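Local coordinates for protein translation elongation factor 1A (Methanosarcina mazei, PDB 3WND) that binds GDP and, in its GTP-bound form, cysteinyl-tRNA(Cys), and is probably a SelB/EF-Tu-like translation elongation factor, at residues Ala118-Asp123 and Ile152-Asn157. Residues are numbered along the deposited sequence; the frame is centred on the assembly and turned at random.
Sequences ALTRSD and ISLNTN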
loop_
_atom_site.group_PDB
_atom_site.type_symbol
_atom_site.label_atom_id
_atom_site.label_comp_id
_atom_site.label_asym_id
_atom_site.label_seq_id
_atom_site.Cartn_x
_atom_site.Cartn_y
_atom_site.Cartn_z
ATOM N N ALA A 118 7.039 -3.444 14.646
ATOM C CA ALA A 118 8.453 -3.597 14.978
ATOM C C ALA A 118 8.816 -2.534 15.998
ATOM O O ALA A 118 8.709 -1.333 15.693
ATOM C CB ALA A 118 9.286 -3.432 13.723
ATOM N N LEU A 119 9.195 -2.959 17.195
ATOM C CA LEU A 119 9.597 -2.060 18.234
ATOM C C LEU A 119 11.124 -1.890 18.078
ATOM O O LEU A 119 11.904 -2.654 18.559
ATOM C CB LEU A 119 9.237 -2.594 19.637
ATOM C CG LEU A 119 7.738 -2.664 19.927
ATOM C CD1 LEU A 119 7.478 -3.173 21.391
ATOM C CD2 LEU A 119 7.035 -1.348 19.587
ATOM N N THR A 120 11.474 -0.900 17.257
ATOM C CA THR A 120 12.841 -0.797 16.755
ATOM C C THR A 120 13.786 -0.223 17.841
ATOM O O THR A 120 13.378 0.245 18.930
ATOM C CB THR A 120 12.861 0.167 15.537
ATOM O OG1 THR A 120 12.151 1.340 15.895
ATOM C CG2 THR A 120 12.102 -0.485 14.346
ATOM N N ARG A 121 15.085 -0.171 17.499
ATOM C CA ARG A 121 16.077 0.497 18.370
ATOM C C ARG A 121 16.120 -0.173 19.710
ATOM O O ARG A 121 16.339 0.515 20.723
ATOM C CB ARG A 121 15.910 2.048 18.419
ATOM C CG ARG A 121 15.927 2.643 17.021
ATOM C CD ARG A 121 15.550 4.073 17.000
ATOM N NE ARG A 121 16.566 4.918 17.570
ATOM C CZ ARG A 121 16.341 6.202 17.906
ATOM N NH1 ARG A 121 15.095 6.795 17.780
ATOM N NH2 ARG A 121 17.360 6.898 18.413
ATOM N N SER A 122 15.963 -1.499 19.723
ATOM C CA SER A 122 15.891 -2.192 21.054
ATOM C C SER A 122 17.162 -1.990 21.914
ATOM O O SER A 122 17.090 -2.046 23.137
ATOM C CB SER A 122 15.632 -3.705 20.900
ATOM O OG SER A 122 16.769 -4.302 20.236
ATOM N N ASP A 123 18.315 -1.835 21.269
ATOM C CA ASP A 123 19.587 -1.611 22.004
ATOM C C ASP A 123 19.592 -0.257 22.770
ATOM O O ASP A 123 20.416 -0.057 23.675
ATOM C CB ASP A 123 20.770 -1.691 21.024
ATOM C CG ASP A 123 20.690 -0.658 19.929
ATOM O OD1 ASP A 123 19.646 -0.570 19.200
ATOM O OD2 ASP A 123 21.695 0.060 19.768
ATOM N N ILE A 152 7.336 -7.052 17.941
ATOM C CA ILE A 152 8.641 -7.698 17.995
ATOM C C ILE A 152 9.685 -6.651 18.281
ATOM O O ILE A 152 9.870 -5.710 17.473
ATOM C CB ILE A 152 8.949 -8.387 16.607
ATOM C CG1 ILE A 152 7.866 -9.525 16.431
ATOM C CG2 ILE A 152 10.362 -9.055 16.683
ATOM C CD1 ILE A 152 7.935 -10.184 15.105
ATOM N N SER A 153 10.406 -6.800 19.385
ATOM C CA SER A 153 11.467 -5.829 19.712
ATOM C C SER A 153 12.744 -6.212 18.910
ATOM O O SER A 153 13.154 -7.404 18.926
ATOM C CB SER A 153 11.778 -6.029 21.202
ATOM O OG SER A 153 12.853 -5.186 21.567
ATOM N N LEU A 154 13.376 -5.245 18.280
ATOM C CA LEU A 154 14.544 -5.567 17.413
ATOM C C LEU A 154 15.455 -4.367 17.252
ATOM O O LEU A 154 15.085 -3.248 17.594
ATOM C CB LEU A 154 14.029 -6.042 16.002
ATOM C CG LEU A 154 13.220 -5.024 15.139
ATOM C CD1 LEU A 154 14.129 -4.070 14.400
ATOM C CD2 LEU A 154 12.356 -5.821 14.109
ATOM N N ASN A 155 16.671 -4.595 16.714
ATOM C CA ASN A 155 17.466 -3.472 16.261
ATOM C C ASN A 155 18.239 -3.994 15.013
ATOM O O ASN A 155 18.241 -5.197 14.747
ATOM C CB ASN A 155 18.490 -3.003 17.394
ATOM C CG ASN A 155 19.531 -4.086 17.734
ATOM O OD1 ASN A 155 20.417 -4.394 16.889
ATOM N ND2 ASN A 155 19.466 -4.676 18.960
ATOM N N THR A 156 18.788 -3.063 14.304
ATOM C CA THR A 156 19.612 -3.335 13.142
ATOM C C THR A 156 21.005 -2.703 13.385
ATOM O O THR A 156 21.621 -2.095 12.455
ATOM C CB THR A 156 18.982 -2.869 11.833
ATOM O OG1 THR A 156 18.683 -1.488 11.984
ATOM C CG2 THR A 156 17.723 -3.727 11.512
ATOM N N ASN A 157 21.513 -2.866 14.616
ATOM C CA ASN A 157 22.829 -2.328 15.013
ATOM C C ASN A 157 23.834 -3.394 15.273
ATOM O O ASN A 157 23.749 -4.078 16.260
ATOM C CB ASN A 157 22.603 -1.474 16.235
ATOM C CG ASN A 157 23.881 -0.815 16.728
ATOM O OD1 ASN A 157 24.963 -0.986 16.147
ATOM N ND2 ASN A 157 23.773 -0.132 17.834
HETATM O O HOH W 1 12.617 -2.530 21.410
#
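The carbonyl oxygen of L119 is gripped twice: the backbone N of L154 donates to O of L119 over 3.0 Å, and a water bonds the same oxygen at 2.9 Å while also pairing with OG of S153. Another rung runs from N of L119 to O of I152. Past the strand ends, O of L154 accepts from N of S122 at 2.9 Å, and backbone pairing gives way to side chains. This is the beta-alpha-beta crossover of a translational GTPase's G domain: adjacent parallel strands 115-119 and 150-153, joined through helix 127-140, lead into loops whose D123 and T156 contact GDP when it is bound. ND2 of N155 donates to OG of S122, itself also bonded to E165; the same ND2 donates to O of N162. With CG between backbone N and carbonyl carbon (chi1 64°), OD1 of N155 accepts from N of N157, closing an Asx turn, and from N of F164. Replacing N155 with alanine removes the whole amide, which would probably cost S122 OG and the N162 carbonyl a donor and free the turn to shift. N157 sends ND2 to OD2 of D123 at 2.8 Å, from above the carboxylate. CD2 of L154 packs on CB of A118 at 3.9 Å.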